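Local coordinates for cell surface protein (Putative S-layer protein) (Clostridioides difficile R20291, PDB 5NJL) that is a putative S-layer protein of the clostridial cell wall that probably acts as an adhesin, mediating cell adhesion in vitro, at residues Ala66-Ile74 against Lys263-Glu273. Sequence-based numbering, arbitrary orientation.
With SO4 (sulfate ion), chain R.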
loop_
_atom_site.group_PDB
_atom_site.type_symbol
_atom_site.label_atom_id
_atom_site.label_comp_id
_atom_site.label_asym_id
_atom_site.label_seq_id
_atom_site.Cartn_x
_atom_site.Cartn_y
_atom_site.Cartn_z
ATOM N N ALA A 66 -26.619 -11.146 2.914
ATOM C CA ALA A 66 -27.396 -11.665 1.801
ATOM C C ALA A 66 -26.625 -12.625 0.872
ATOM O O ALA A 66 -27.167 -13.065 -0.131
ATOM C CB ALA A 66 -27.961 -10.509 0.993
ATOM N N LEU A 67 -25.363 -12.927 1.179
ATOM C CA LEU A 67 -24.514 -13.690 0.263
ATOM C C LEU A 67 -25.041 -15.127 0.158
ATOM O O LEU A 67 -25.212 -15.805 1.176
ATOM C CB LEU A 67 -23.078 -13.705 0.786
ATOM C CG LEU A 67 -21.999 -14.297 -0.098
ATOM C CD1 LEU A 67 -21.953 -13.591 -1.436
ATOM C CD2 LEU A 67 -20.671 -14.214 0.632
ATOM N N GLY A 68 -25.324 -15.556 -1.060
ATOM C CA GLY A 68 -25.946 -16.870 -1.307
ATOM C C GLY A 68 -24.992 -18.031 -1.125
ATOM O O GLY A 68 -23.763 -17.843 -1.022
ATOM N N GLU A 69 -25.558 -19.242 -1.097
ATOM C CA GLU A 69 -24.764 -20.479 -0.960
ATOM C C GLU A 69 -23.813 -20.620 -2.139
ATOM O O GLU A 69 -24.206 -20.440 -3.293
ATOM C CB GLU A 69 -25.679 -21.712 -0.848
ATOM C CG GLU A 69 -26.577 -21.751 0.397
ATOM C CD GLU A 69 -25.827 -21.842 1.727
ATOM O OE1 GLU A 69 -24.653 -22.280 1.758
ATOM O OE2 GLU A 69 -26.422 -21.472 2.766
ATOM N N ASN A 70 -22.541 -20.887 -1.850
ATOM C CA ASN A 70 -21.482 -20.991 -2.877
ATOM C C ASN A 70 -21.344 -19.741 -3.748
ATOM O O ASN A 70 -20.858 -19.820 -4.882
ATOM C CB ASN A 70 -21.636 -22.279 -3.733
ATOM C CG ASN A 70 -20.719 -23.421 -3.272
ATOM O OD1 ASN A 70 -19.761 -23.217 -2.534
ATOM N ND2 ASN A 70 -21.024 -24.626 -3.703
ATOM N N LYS A 71 -21.753 -18.590 -3.205
ATOM C CA LYS A 71 -21.463 -17.291 -3.836
ATOM C C LYS A 71 -20.331 -16.628 -3.054
ATOM O O LYS A 71 -19.959 -17.069 -1.950
ATOM C CB LYS A 71 -22.689 -16.378 -3.863
ATOM C CG LYS A 71 -23.904 -16.968 -4.584
ATOM C CD LYS A 71 -23.620 -17.226 -6.049
ATOM C CE LYS A 71 -24.896 -17.628 -6.763
ATOM N NZ LYS A 71 -24.629 -17.823 -8.205
ATOM N N GLU A 72 -19.778 -15.579 -3.650
ATOM C CA GLU A 72 -18.699 -14.838 -3.026
ATOM C C GLU A 72 -18.770 -13.336 -3.264
ATOM O O GLU A 72 -19.463 -12.853 -4.165
ATOM C CB GLU A 72 -17.346 -15.380 -3.499
ATOM C CG GLU A 72 -17.113 -15.286 -4.992
ATOM C CD GLU A 72 -15.857 -16.029 -5.421
ATOM O OE1 GLU A 72 -15.707 -17.226 -5.076
ATOM O OE2 GLU A 72 -15.031 -15.410 -6.119
ATOM N N LEU A 73 -18.005 -12.632 -2.438
ATOM C CA LEU A 73 -17.955 -11.170 -2.410
ATOM C C LEU A 73 -16.476 -10.814 -2.258
ATOM O O LEU A 73 -15.760 -11.506 -1.529
ATOM C CB LEU A 73 -18.732 -10.699 -1.177
ATOM C CG LEU A 73 -19.407 -9.350 -1.065
ATOM C CD1 LEU A 73 -20.314 -9.094 -2.266
ATOM C CD2 LEU A 73 -20.194 -9.301 0.244
ATOM N N ILE A 74 -16.024 -9.762 -2.937
ATOM C CA ILE A 74 -14.642 -9.292 -2.829
ATOM C C ILE A 74 -14.661 -7.962 -2.082
ATOM O O ILE A 74 -15.474 -7.113 -2.407
ATOM C CB ILE A 74 -14.016 -9.066 -4.230
ATOM C CG1 ILE A 74 -14.076 -10.345 -5.086
ATOM C CG2 ILE A 74 -12.567 -8.594 -4.118
ATOM C CD1 ILE A 74 -13.178 -11.459 -4.595
ATOM N N LYS A 263 -16.909 -25.955 -7.013
ATOM C CA LYS A 263 -17.991 -25.630 -6.087
ATOM C C LYS A 263 -19.064 -26.673 -6.341
ATOM O O LYS A 263 -19.378 -26.973 -7.494
ATOM C CB LYS A 263 -18.549 -24.232 -6.342
ATOM C CG LYS A 263 -17.544 -23.126 -6.052
ATOM C CD LYS A 263 -18.127 -21.720 -6.237
ATOM C CE LYS A 263 -17.178 -20.669 -5.657
ATOM N NZ LYS A 263 -17.738 -19.291 -5.479
ATOM N N TYR A 264 -19.616 -27.227 -5.270
ATOM C CA TYR A 264 -20.736 -28.153 -5.394
ATOM C C TYR A 264 -21.539 -28.210 -4.105
ATOM O O TYR A 264 -21.070 -27.782 -3.035
ATOM C CB TYR A 264 -20.238 -29.549 -5.798
ATOM C CG TYR A 264 -19.454 -30.290 -4.736
ATOM C CD1 TYR A 264 -18.091 -30.082 -4.582
ATOM C CD2 TYR A 264 -20.075 -31.222 -3.893
ATOM C CE1 TYR A 264 -17.368 -30.774 -3.630
ATOM C CE2 TYR A 264 -19.353 -31.916 -2.932
ATOM C CZ TYR A 264 -18.005 -31.682 -2.804
ATOM O OH TYR A 264 -17.258 -32.352 -1.874
ATOM N N THR A 265 -22.730 -28.779 -4.218
ATOM C CA THR A 265 -23.583 -29.043 -3.069
ATOM C C THR A 265 -23.443 -30.535 -2.718
ATOM O O THR A 265 -23.631 -31.405 -3.598
ATOM C CB THR A 265 -25.006 -28.650 -3.409
ATOM O OG1 THR A 265 -25.014 -27.256 -3.718
ATOM C CG2 THR A 265 -25.957 -28.891 -2.249
ATOM N N ASP A 266 -23.079 -30.823 -1.463
ATOM C CA ASP A 266 -22.773 -32.200 -1.075
ATOM C C ASP A 266 -24.054 -32.971 -0.794
ATOM O O ASP A 266 -25.163 -32.448 -0.965
ATOM C CB ASP A 266 -21.707 -32.281 0.048
ATOM C CG ASP A 266 -22.247 -31.961 1.453
ATOM O OD1 ASP A 266 -23.486 -31.842 1.683
ATOM O OD2 ASP A 266 -21.381 -31.827 2.359
ATOM N N ALA A 267 -23.898 -34.228 -0.414
ATOM C CA ALA A 267 -25.049 -35.120 -0.184
ATOM C C ALA A 267 -26.048 -34.540 0.833
ATOM O O ALA A 267 -27.243 -34.728 0.674
ATOM C CB ALA A 267 -24.562 -36.497 0.265
ATOM N N SER A 268 -25.559 -33.829 1.860
ATOM C CA SER A 268 -26.429 -33.229 2.902
ATOM C C SER A 268 -27.032 -31.858 2.531
ATOM O O SER A 268 -27.798 -31.265 3.312
ATOM C CB SER A 268 -25.674 -33.105 4.248
ATOM O OG SER A 268 -24.606 -32.157 4.202
ATOM N N GLY A 269 -26.682 -31.363 1.351
ATOM C CA GLY A 269 -27.099 -30.067 0.893
ATOM C C GLY A 269 -26.152 -28.939 1.283
ATOM O O GLY A 269 -26.521 -27.778 1.129
ATOM N N LYS A 270 -24.946 -29.253 1.763
ATOM C CA LYS A 270 -23.997 -28.229 2.213
ATOM C C LYS A 270 -23.207 -27.689 1.025
ATOM O O LYS A 270 -22.745 -28.460 0.173
ATOM C CB LYS A 270 -23.017 -28.806 3.253
ATOM C CG LYS A 270 -22.118 -27.773 3.942
ATOM C CD LYS A 270 -21.444 -28.299 5.217
ATOM C CE LYS A 270 -22.255 -28.003 6.478
ATOM N NZ LYS A 270 -21.598 -28.481 7.748
ATOM N N ALA A 271 -22.999 -26.375 1.008
ATOM C CA ALA A 271 -22.197 -25.710 -0.027
ATOM C C ALA A 271 -20.708 -25.941 0.239
ATOM O O ALA A 271 -20.178 -25.586 1.327
ATOM C CB ALA A 271 -22.490 -24.219 -0.013
ATOM N N ILE A 272 -20.032 -26.536 -0.735
ATOM C CA ILE A 272 -18.635 -26.902 -0.619
ATOM C C ILE A 272 -17.860 -26.180 -1.713
ATOM O O ILE A 272 -18.350 -26.030 -2.838
ATOM C CB ILE A 272 -18.428 -28.418 -0.817
ATOM C CG1 ILE A 272 -19.317 -29.240 0.128
ATOM C CG2 ILE A 272 -16.952 -28.796 -0.700
ATOM C CD1 ILE A 272 -19.119 -29.014 1.602
ATOM N N GLU A 273 -16.644 -25.737 -1.384
ATOM C CA GLU A 273 -15.688 -25.387 -2.421
ATOM C C GLU A 273 -14.368 -26.054 -2.160
ATOM O O GLU A 273 -13.694 -25.806 -1.149
ATOM C CB GLU A 273 -15.458 -23.889 -2.582
ATOM C CG GLU A 273 -14.603 -23.626 -3.812
ATOM C CD GLU A 273 -14.007 -22.241 -3.834
ATOM O OE1 GLU A 273 -13.112 -21.971 -2.994
ATOM O OE2 GLU A 273 -14.430 -21.450 -4.694
HETATM S S SO4 R . -29.325 -18.842 -1.233
HETATM O O1 SO4 R . -30.660 -19.480 -1.326
HETATM O O2 SO4 R . -29.308 -17.649 -2.118
HETATM O O3 SO4 R . -28.298 -19.807 -1.683
HETATM O O4 SO4 R . -29.063 -18.461 0.178
HETATM O O HOH W 1 -24.428 -24.823 3.096
HETATM O O HOH W 2 -23.171 -25.656 -5.199
HETATM O O HOH W 3 -18.030 -19.581 -2.750
#
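Asn70 points the ND2 end of its carboxamide at the backbone carbonyls of Tyr264 and Ile272. ND2 donates to Ile272 O at 3.1 Å (N-H...acceptor angle 143°); the acceptor lies nearly in the amide plane, whereas ND2 stands above the carbonyl plane. Tyr264 N, the hairpin's own donor, reaches that oxygen from the opposite face. The bond from ND2 to Tyr264 O (3.2 Å) is weak, and ND2 also donates to a water reaching Thr265 OG1. Methyl and methylene carbons close round the amide: Ala271 CB sits 3.8 Å from Asn70 CG, and Lys263 CB 3.6 Å from Asn70 ND2. OD1 bonds to Ser214 OG, further fixing the amide's rotation.

Lys263 runs extended beyond CG (chi2 -177°, later torsions also anti), so its NZ reaches the type II turn Gly68-Lys71. There NZ donates to Asn70 O at 3.2 Å and, from above the carboxylate plane, salt-bridges Glu72 OE1 at 2.9 Å. Glu273 OE2 comes within 4.4 Å of Glu72 OE1, a like-charge approach probably eased by Lys263 and by Lys212, which pairs with Glu273 OE1.

Exposed Glu69 packs more loosely, touching only Ala271 CB (OE1 at 3.4 Å) and otherwise linked through water to Ala271 N. The contact joins the turn leading into strand 72-79 to the hairpin of strands 258-265 and 271-278, in a different sheet; its chiefly polar chemistry implies that directional bonds from Asn70 and Lys263 probably help to fix how they meet.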